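Local coordinates for 190aa long hypothetical protein (Pyrococcus horikoshii, PDB 2DDZ), which is of unknown function but assembles as a hexamer and belongs to an uncharacterised family (DUF366) grouped with the class II aminoacyl-tRNA synthetases, at residues E49-I54 and K61-D66; L75-D80 and S85-L90; Y102-S107 and L157-T162. All coordinates share one frame; numbering follows the deposited sequence.

Interaction 1: residues E49-I54 and K61-D66; sequences EEMVDI and KEIKGD
Met51 and Ile63 are the pair that brings 49-54 against 61-66, and their CA atoms, 8.7 Å apart, are the nearest between the segments. The contact depends on the reach of the methionine. Its CB is directed at the partner segment yet remains 6.1 Å from Ile63 CG1, and CG is still 5.0 Å from that same carbon. The sulfur comes closer: SD lies 4.1 Å from Lys61 O, a loose van der Waals approach to the carbonyl oxygen. From there the chain bends at its last torsion (chi3 90°), which turns the terminal methyl out of the extended line and onto the isoleucine. CE thus reaches Ile63 CG1 at 3.6 Å, with CD1 of the same residue at 4.2 Å and Lys61 O at 3.9 Å from CE. CE sits nearer CG1 than CD1, so the methyl lies against the flank of the branch; the two side chains cross obliquely. Ile63 presents that branch because CG1 stands opposite its own carbonyl carbon (chi1 -50°). The small buried area, 100 Å² over both sides, fits a junction carried essentially by one methyl group. Within 61-66, Glu62 OE1 and Lys64 NZ form a salt bridge at 3.4 Å, a weak hydrogen bond, that takes no part in the apolar contact. A glycerol, probably from the crystallisation liquor, is hydrogen-bonded to the N atoms of Val52 and Asp53. Arg187 of a second subunit bonds to Met51 O, placing the 49-54 loop at a subunit interface. Asp53 caps helix 54-59 through OD1, and the contact joins the chain entering that helix to the chain leaving it: Met51 also packs on its Asp56 and Leu57, while Ile63 rests on Cys44 of strand 36-45 and Ile122 of strand 118-128.

Interaction 2: residues L75-D80 and S85-L90; sequences LFWHPD and SSLQKL
Leu75 and Leu87 have the closest CA atoms of the two segments, 10.3 Å apart, a backbone gap that only side chains can span between the end of strand 68-75 and the helix at 85-90. Leu87 holds CG opposite its backbone N (chi1 -164°), which sends CD2 out from the helix toward both Leu75 and Trp77. It approaches Leu75 tip to tip, but the modelled methyl separation is too short to be real, so this pair is doubtful. The evidence is firmer at the tryptophan, where CZ3 lies 3.7 Å from Leu87 CD2 and the two side chains cross at about a right angle. Within its own segment Leu75 also places CD1 over one face of the indole, near the rim, while Asp35 holds the indole by a bond from NE1.

The arrangement is a strand-loop-helix connection whose loop contains two inverse gamma turns. One, centred on Phe76, has a weak bond from Trp77 N to Leu75 O; the other, centred on Pro79, has Asp80 N bonded to His78 O at 2.6 Å. Asp80 then serves as N-cap of helix 81-100, its OD1 accepting from Leu82 N.

Another side of the helix is polar. Lys89 NZ donates to Ser85 OG at 2.9 Å and to Gln88 OE1 at 2.8 Å, the latter nearly in line with the carbonyl (C=O...N angle 166°). A salt bridge to Asp182 of a second subunit gives this ammonium a third partner. Ser86 of that subunit also packs on Leu87.

Interaction 3: residues Y102-S107 and L157-T162; sequences YGIEAS and LGIDPT
Leu157 begins the contact by closing around the end of Ile104. Its CB and CD1 each lie 3.5 Å from Ile104 CD1, CG and CD2 are somewhat farther off, and the two side chains cross at about a right angle. At Gly158 the backbone takes a positive phi (72°). Ile159 follows: its CD1 touches Ile104 CD1 at 3.3 Å and also lies near the tyrosine ring, which CG1 and CG2 meet as well, CG2 at 3.8 Å from Tyr102 CE2 and CG1 at 3.9 Å from Tyr102 CD2. Both contacts of Ile104 CD1, with Ile159 CD1 and with Leu157 CD1, are tighter than usual carbon packing. With CG1 opposite its own carbonyl carbon (chi1 -62°) and the chain then extended, Ile159 carries CD1 to Ile104 while CG2 stays beside the tyrosine. An alanine here is likely to open a gap between the Tyr102 ring and the Ile104 methyl, which would lose their shared neighbour. Asp160 is N-cap of helix 161-184, its OD1 accepting a weak, bent bond from Thr162 N (3.4 Å, 127°), with Pro161 in the first turn. The Tyr102 hydroxyl is hydrogen-bonded to Glu163 OE1 and its ring meets Phe164 edge-to-face, so the start of this helix holds the tyrosine as well.

On the other segment, Gly103 is the C-prime residue of a Schellman motif ending helix 81-100, beyond which the chain runs into strand 106-109. The contact therefore packs the exit of one helix against the entry of another: Ile159 also rests on Leu99 of helix 81-100, and both Ile104 and Leu157 touch Val115 of strand 112-115.

Overall arrangement
All three contacts are apolar, and each lies beside the N-terminus of a helix with an aspartate at the N-cap. Interaction 2 is the buried one and interactions 1 and 3 are partly buried, yet interaction 3 buries the largest area, 203 Å² against about 100 Å² for each of the others. Their chemistry differs with place: a methionine methyl on isoleucine in interaction 1, leucine and tryptophan beside a subunit boundary in interaction 2, aliphatic chains with a tyrosine in interaction 3, whose segments are 50 residues apart. Interactions 1 and 2 both touch a second subunit. Helix 81-100 links interactions 2 and 3; interactions 1 and 3 reach the same mixed sheet.

Interaction 1: residues E49-I54 and K61-D66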
loop_
_atom_site.group_PDB
_atom_site.type_symbol
_atom_site.label_atom_id
_atom_site.label_comp_id
_atom_site.label_asym_id
_atom_site.label_seq_id
_atom_site.Cartn_x
_atom_site.Cartn_y
_atom_site.Cartn_z
ATOM N N GLU E 49 1.992 -10.063 28.207
ATOM C CA GLU E 49 1.394 -8.898 27.568
ATOM C C GLU E 49 2.283 -8.389 26.444
ATOM O O GLU E 49 1.892 -7.507 25.679
ATOM C CB GLU E 49 1.171 -7.775 28.587
ATOM C CG GLU E 49 2.397 -7.460 29.433
ATOM C CD GLU E 49 2.405 -8.210 30.755
ATOM O OE1 GLU E 49 1.904 -9.356 30.805
ATOM O OE2 GLU E 49 2.922 -7.653 31.747
ATOM N N GLU E 50 3.486 -8.941 26.352
ATOM C CA GLU E 50 4.418 -8.538 25.311
ATOM C C GLU E 50 4.594 -9.643 24.266
ATOM O O GLU E 50 5.269 -9.444 23.256
ATOM C CB GLU E 50 5.779 -8.188 25.922
ATOM C CG GLU E 50 5.771 -7.008 26.893
ATOM C CD GLU E 50 5.494 -5.672 26.218
ATOM O OE1 GLU E 50 5.752 -5.539 25.002
ATOM O OE2 GLU E 50 5.033 -4.745 26.912
ATOM N N MET E 51 3.994 -10.807 24.511
ATOM C CA MET E 51 4.102 -11.927 23.580
ATOM C C MET E 51 3.420 -11.606 22.249
ATOM O O MET E 51 2.282 -11.135 22.222
ATOM C CB MET E 51 3.486 -13.196 24.182
ATOM C CG MET E 51 4.311 -13.852 25.275
ATOM S SD MET E 51 3.688 -15.438 25.752
ATOM C CE MET E 51 4.551 -16.343 24.696
ATOM N N VAL E 52 4.120 -11.861 21.150
ATOM C CA VAL E 52 3.583 -11.575 19.822
ATOM C C VAL E 52 2.974 -12.794 19.130
ATOM O O VAL E 52 1.973 -12.676 18.431
ATOM C CB VAL E 52 4.676 -10.953 18.913
ATOM C CG1 VAL E 52 4.191 -10.892 17.471
ATOM C CG2 VAL E 52 5.024 -9.534 19.410
ATOM N N ASP E 53 3.588 -13.959 19.312
ATOM C CA ASP E 53 3.076 -15.179 18.696
ATOM C C ASP E 53 1.785 -15.604 19.406
ATOM O O ASP E 53 1.819 -16.093 20.535
ATOM C CB ASP E 53 4.115 -16.302 18.792
ATOM C CG ASP E 53 3.799 -17.476 17.877
ATOM O OD1 ASP E 53 2.617 -17.678 17.522
ATOM O OD2 ASP E 53 4.740 -18.214 17.514
ATOM N N ILE E 54 0.649 -15.412 18.735
ATOM C CA ILE E 54 -0.643 -15.775 19.292
ATOM C C ILE E 54 -0.676 -17.249 19.668
ATOM O O ILE E 54 -1.344 -17.630 20.633
ATOM C CB ILE E 54 -1.797 -15.498 18.300
ATOM C CG1 ILE E 54 -1.941 -13.992 18.063
ATOM C CG2 ILE E 54 -3.116 -16.017 18.874
ATOM C CD1 ILE E 54 -2.052 -13.227 19.353
ATOM N N LYS E 61 2.906 -20.921 26.450
ATOM C CA LYS E 61 4.331 -21.227 26.543
ATOM C C LYS E 61 5.096 -20.197 27.363
ATOM O O LYS E 61 4.692 -19.041 27.468
ATOM C CB LYS E 61 4.965 -21.293 25.153
ATOM C CG LYS E 61 4.643 -22.544 24.364
ATOM C CD LYS E 61 5.551 -22.670 23.143
ATOM C CE LYS E 61 5.284 -23.963 22.386
ATOM N NZ LYS E 61 6.187 -24.126 21.212
ATOM N N GLU E 62 6.196 -20.632 27.964
ATOM C CA GLU E 62 7.043 -19.724 28.725
ATOM C C GLU E 62 8.183 -19.457 27.780
ATOM O O GLU E 62 8.720 -20.391 27.192
ATOM C CB GLU E 62 7.648 -20.382 29.966
ATOM C CG GLU E 62 6.688 -20.837 31.037
ATOM C CD GLU E 62 7.428 -21.387 32.243
ATOM O OE1 GLU E 62 8.048 -20.588 32.981
ATOM O OE2 GLU E 62 7.402 -22.619 32.440
ATOM N N ILE E 63 8.546 -18.198 27.608
ATOM C CA ILE E 63 9.676 -17.878 26.750
ATOM C C ILE E 63 10.745 -17.369 27.718
ATOM O O ILE E 63 10.785 -16.180 28.046
ATOM C CB ILE E 63 9.323 -16.783 25.716
ATOM C CG1 ILE E 63 8.032 -17.142 24.982
ATOM C CG2 ILE E 63 10.421 -16.689 24.672
ATOM C CD1 ILE E 63 8.124 -18.434 24.186
ATOM N N LYS E 64 11.593 -18.280 28.190
ATOM C CA LYS E 64 12.644 -17.930 29.143
ATOM C C LYS E 64 14.033 -18.488 28.848
ATOM O O LYS E 64 14.199 -19.482 28.136
ATOM C CB LYS E 64 12.252 -18.375 30.553
ATOM C CG LYS E 64 11.090 -17.633 31.175
ATOM C CD LYS E 64 10.827 -18.170 32.578
ATOM C CE LYS E 64 9.671 -17.454 33.255
ATOM N NZ LYS E 64 9.440 -17.973 34.633
ATOM N N GLY E 65 15.026 -17.830 29.436
ATOM C CA GLY E 65 16.415 -18.219 29.292
ATOM C C GLY E 65 17.170 -17.278 30.200
ATOM O O GLY E 65 16.685 -16.174 30.466
ATOM N N ASP E 66 18.329 -17.691 30.701
ATOM C CA ASP E 66 19.090 -16.805 31.574
ATOM C C ASP E 66 20.172 -16.056 30.814
ATOM O O ASP E 66 20.642 -15.014 31.261
ATOM C CB ASP E 66 19.722 -17.588 32.734
ATOM C CG ASP E 66 18.688 -18.099 33.733
ATOM O OD1 ASP E 66 17.826 -17.303 34.180
ATOM O OD2 ASP E 66 18.744 -19.299 34.078
#

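Interaction 2: residues L75-D80 and S85-L90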
loop_
_atom_site.group_PDB
_atom_site.type_symbol
_atom_site.label_atom_id
_atom_site.label_comp_id
_atom_site.label_asym_id
_atom_site.label_seq_id
_atom_site.Cartn_x
_atom_site.Cartn_y
_atom_site.Cartn_z
ATOM N N LEU E 75 12.598 -1.925 10.511
ATOM C CA LEU E 75 12.682 -1.422 9.154
ATOM C C LEU E 75 11.444 -0.605 8.817
ATOM O O LEU E 75 10.308 -1.088 8.882
ATOM C CB LEU E 75 12.821 -2.590 8.167
ATOM C CG LEU E 75 14.067 -3.460 8.342
ATOM C CD1 LEU E 75 14.094 -4.531 7.284
ATOM C CD2 LEU E 75 15.314 -2.590 8.242
ATOM N N PHE E 76 11.676 0.640 8.445
ATOM C CA PHE E 76 10.595 1.524 8.096
ATOM C C PHE E 76 10.257 1.374 6.622
ATOM O O PHE E 76 10.508 2.252 5.799
ATOM C CB PHE E 76 10.979 2.954 8.459
ATOM C CG PHE E 76 11.175 3.150 9.935
ATOM C CD1 PHE E 76 12.387 2.821 10.541
ATOM C CD2 PHE E 76 10.123 3.611 10.732
ATOM C CE1 PHE E 76 12.549 2.951 11.929
ATOM C CE2 PHE E 76 10.274 3.749 12.121
ATOM C CZ PHE E 76 11.487 3.417 12.719
ATOM N N TRP E 77 9.704 0.215 6.310
ATOM C CA TRP E 77 9.296 -0.129 4.964
ATOM C C TRP E 77 7.797 -0.249 5.065
ATOM O O TRP E 77 7.226 0.102 6.091
ATOM C CB TRP E 77 9.907 -1.475 4.572
ATOM C CG TRP E 77 11.409 -1.469 4.601
ATOM C CD1 TRP E 77 12.226 -0.402 4.870
ATOM C CD2 TRP E 77 12.275 -2.566 4.291
ATOM N NE1 TRP E 77 13.542 -0.767 4.739
ATOM C CE2 TRP E 77 13.602 -2.089 4.385
ATOM C CE3 TRP E 77 12.059 -3.905 3.941
ATOM C CZ2 TRP E 77 14.709 -2.906 4.137
ATOM C CZ3 TRP E 77 13.160 -4.716 3.696
ATOM C CH2 TRP E 77 14.468 -4.212 3.795
ATOM N N HIS E 78 7.152 -0.738 4.014
ATOM C CA HIS E 78 5.708 -0.900 4.074
ATOM C C HIS E 78 5.454 -1.935 5.171
ATOM O O HIS E 78 6.002 -3.033 5.120
ATOM C CB HIS E 78 5.155 -1.420 2.747
ATOM C CG HIS E 78 3.658 -1.412 2.681
ATOM N ND1 HIS E 78 2.938 -2.245 1.852
ATOM C CD2 HIS E 78 2.745 -0.656 3.338
ATOM C CE1 HIS E 78 1.646 -2.004 2.002
ATOM N NE2 HIS E 78 1.503 -1.044 2.896
ATOM N N PRO E 79 4.636 -1.597 6.185
ATOM C CA PRO E 79 4.361 -2.557 7.265
ATOM C C PRO E 79 3.517 -3.742 6.801
ATOM O O PRO E 79 2.378 -3.912 7.220
ATOM C CB PRO E 79 3.639 -1.703 8.313
ATOM C CG PRO E 79 4.178 -0.316 8.053
ATOM C CD PRO E 79 4.121 -0.266 6.540
ATOM N N ASP E 80 4.108 -4.570 5.950
ATOM C CA ASP E 80 3.453 -5.744 5.381
ATOM C C ASP E 80 3.850 -7.018 6.142
ATOM O O ASP E 80 5.031 -7.345 6.215
ATOM C CB ASP E 80 3.885 -5.857 3.918
ATOM C CG ASP E 80 3.139 -6.926 3.170
ATOM O OD1 ASP E 80 2.524 -7.799 3.820
ATOM O OD2 ASP E 80 3.181 -6.895 1.922
ATOM N N SER E 85 7.603 -11.569 7.575
ATOM C CA SER E 85 7.817 -13.000 7.672
ATOM C C SER E 85 8.914 -13.496 6.718
ATOM O O SER E 85 9.764 -14.301 7.107
ATOM C CB SER E 85 6.507 -13.732 7.385
ATOM O OG SER E 85 6.681 -15.124 7.521
ATOM N N SER E 86 8.893 -13.016 5.476
ATOM C CA SER E 86 9.900 -13.431 4.506
ATOM C C SER E 86 11.281 -13.026 5.013
ATOM O O SER E 86 12.163 -13.861 5.194
ATOM C CB SER E 86 9.640 -12.776 3.142
ATOM O OG SER E 86 8.428 -13.233 2.568
ATOM N N LEU E 87 11.449 -11.732 5.243
ATOM C CA LEU E 87 12.707 -11.172 5.718
ATOM C C LEU E 87 13.234 -11.881 6.969
ATOM O O LEU E 87 14.425 -12.150 7.089
ATOM C CB LEU E 87 12.512 -9.680 5.994
ATOM C CG LEU E 87 13.753 -8.813 6.149
ATOM C CD1 LEU E 87 14.654 -8.942 4.925
ATOM C CD2 LEU E 87 13.297 -7.380 6.328
ATOM N N GLN E 88 12.346 -12.188 7.906
ATOM C CA GLN E 88 12.759 -12.873 9.122
ATOM C C GLN E 88 13.385 -14.242 8.828
ATOM O O GLN E 88 14.382 -14.625 9.437
ATOM C CB GLN E 88 11.560 -13.067 10.051
ATOM C CG GLN E 88 11.836 -14.000 11.211
ATOM C CD GLN E 88 10.602 -14.765 11.644
ATOM O OE1 GLN E 88 9.838 -15.257 10.808
ATOM N NE2 GLN E 88 10.406 -14.886 12.954
ATOM N N LYS E 89 12.795 -14.994 7.906
ATOM C CA LYS E 89 13.336 -16.303 7.609
ATOM C C LYS E 89 14.596 -16.236 6.745
ATOM O O LYS E 89 15.413 -17.151 6.760
ATOM C CB LYS E 89 12.232 -17.203 7.024
ATOM C CG LYS E 89 11.325 -17.754 8.150
ATOM C CD LYS E 89 10.048 -18.470 7.698
ATOM C CE LYS E 89 8.835 -17.536 7.639
ATOM N NZ LYS E 89 8.471 -16.937 8.964
ATOM N N LEU E 90 14.778 -15.132 6.027
ATOM C CA LEU E 90 15.977 -14.966 5.221
ATOM C C LEU E 90 17.145 -14.753 6.177
ATOM O O LEU E 90 18.238 -15.280 5.966
ATOM C CB LEU E 90 15.864 -13.748 4.312
ATOM C CG LEU E 90 17.124 -13.417 3.507
ATOM C CD1 LEU E 90 17.569 -14.621 2.663
ATOM C CD2 LEU E 90 16.834 -12.224 2.623
#

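Interaction 3: residues Y102-S107 and L157-T162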
loop_
_atom_site.group_PDB
_atom_site.type_symbol
_atom_site.label_atom_id
_atom_site.label_comp_id
_atom_site.label_asym_id
_atom_site.label_seq_id
_atom_site.Cartn_x
_atom_site.Cartn_y
_atom_site.Cartn_z
ATOM N N TYR E 102 31.641 -22.027 11.207
ATOM C CA TYR E 102 32.131 -22.248 12.554
ATOM C C TYR E 102 32.232 -23.761 12.738
ATOM O O TYR E 102 32.491 -24.253 13.837
ATOM C CB TYR E 102 31.177 -21.672 13.591
ATOM C CG TYR E 102 31.335 -20.192 13.829
ATOM C CD1 TYR E 102 30.800 -19.257 12.943
ATOM C CD2 TYR E 102 31.984 -19.723 14.977
ATOM C CE1 TYR E 102 30.898 -17.890 13.196
ATOM C CE2 TYR E 102 32.092 -18.358 15.244
ATOM C CZ TYR E 102 31.544 -17.448 14.350
ATOM O OH TYR E 102 31.630 -16.103 14.625
ATOM N N GLY E 103 32.007 -24.488 11.647
ATOM C CA GLY E 103 32.087 -25.936 11.679
ATOM C C GLY E 103 30.901 -26.643 12.299
ATOM O O GLY E 103 31.020 -27.795 12.716
ATOM N N ILE E 104 29.754 -25.973 12.349
ATOM C CA ILE E 104 28.549 -26.555 12.935
ATOM C C ILE E 104 27.525 -27.032 11.909
ATOM O O ILE E 104 27.142 -26.292 11.002
ATOM C CB ILE E 104 27.894 -25.544 13.867
ATOM C CG1 ILE E 104 28.849 -25.268 15.025
ATOM C CG2 ILE E 104 26.544 -26.056 14.361
ATOM C CD1 ILE E 104 28.332 -24.251 15.981
ATOM N N GLU E 105 27.082 -28.276 12.052
ATOM C CA GLU E 105 26.101 -28.841 11.130
ATOM C C GLU E 105 24.699 -28.428 11.566
ATOM O O GLU E 105 23.926 -29.253 12.051
ATOM C CB GLU E 105 26.203 -30.371 11.106
ATOM C CG GLU E 105 27.604 -30.913 10.850
ATOM C CD GLU E 105 27.662 -32.435 10.874
ATOM O OE1 GLU E 105 26.858 -33.049 11.615
ATOM O OE2 GLU E 105 28.519 -33.016 10.168
ATOM N N ALA E 106 24.378 -27.152 11.390
ATOM C CA ALA E 106 23.069 -26.629 11.774
ATOM C C ALA E 106 22.072 -26.628 10.609
ATOM O O ALA E 106 22.460 -26.552 9.442
ATOM C CB ALA E 106 23.222 -25.221 12.332
ATOM N N SER E 107 20.787 -26.714 10.936
ATOM C CA SER E 107 19.733 -26.723 9.923
ATOM C C SER E 107 18.618 -25.753 10.292
ATOM O O SER E 107 18.588 -25.216 11.408
ATOM C CB SER E 107 19.152 -28.124 9.780
ATOM O OG SER E 107 18.623 -28.557 11.013
ATOM N N LEU E 157 28.448 -25.330 21.761
ATOM C CA LEU E 157 28.922 -25.457 20.386
ATOM C C LEU E 157 30.349 -24.914 20.270
ATOM O O LEU E 157 30.960 -24.959 19.199
ATOM C CB LEU E 157 28.004 -24.693 19.422
ATOM C CG LEU E 157 26.537 -25.119 19.299
ATOM C CD1 LEU E 157 25.834 -24.149 18.366
ATOM C CD2 LEU E 157 26.414 -26.550 18.776
ATOM N N GLY E 158 30.872 -24.397 21.377
ATOM C CA GLY E 158 32.220 -23.863 21.374
ATOM C C GLY E 158 32.363 -22.545 20.635
ATOM O O GLY E 158 33.412 -22.254 20.055
ATOM N N ILE E 159 31.304 -21.742 20.641
ATOM C CA ILE E 159 31.337 -20.446 19.979
ATOM C C ILE E 159 31.346 -19.359 21.044
ATOM O O ILE E 159 30.658 -19.468 22.056
ATOM C CB ILE E 159 30.112 -20.247 19.072
ATOM C CG1 ILE E 159 30.115 -21.303 17.972
ATOM C CG2 ILE E 159 30.131 -18.847 18.459
ATOM C CD1 ILE E 159 28.928 -21.206 17.050
ATOM N N ASP E 160 32.139 -18.318 20.814
ATOM C CA ASP E 160 32.229 -17.205 21.749
ATOM C C ASP E 160 31.120 -16.192 21.458
ATOM O O ASP E 160 31.059 -15.625 20.368
ATOM C CB ASP E 160 33.613 -16.547 21.636
ATOM C CG ASP E 160 33.708 -15.227 22.386
ATOM O OD1 ASP E 160 32.999 -15.043 23.402
ATOM O OD2 ASP E 160 34.514 -14.372 21.961
ATOM N N PRO E 161 30.228 -15.957 22.437
ATOM C CA PRO E 161 29.113 -15.015 22.300
ATOM C C PRO E 161 29.550 -13.687 21.681
ATOM O O PRO E 161 29.047 -13.292 20.626
ATOM C CB PRO E 161 28.629 -14.844 23.737
ATOM C CG PRO E 161 28.898 -16.168 24.336
ATOM C CD PRO E 161 30.271 -16.512 23.802
ATOM N N THR E 162 30.498 -13.018 22.338
ATOM C CA THR E 162 31.021 -11.727 21.889
ATOM C C THR E 162 31.464 -11.709 20.426
ATOM O O THR E 162 31.017 -10.867 19.646
ATOM C CB THR E 162 32.222 -11.272 22.756
ATOM O OG1 THR E 162 31.877 -11.357 24.144
ATOM C CG2 THR E 162 32.590 -9.833 22.441
#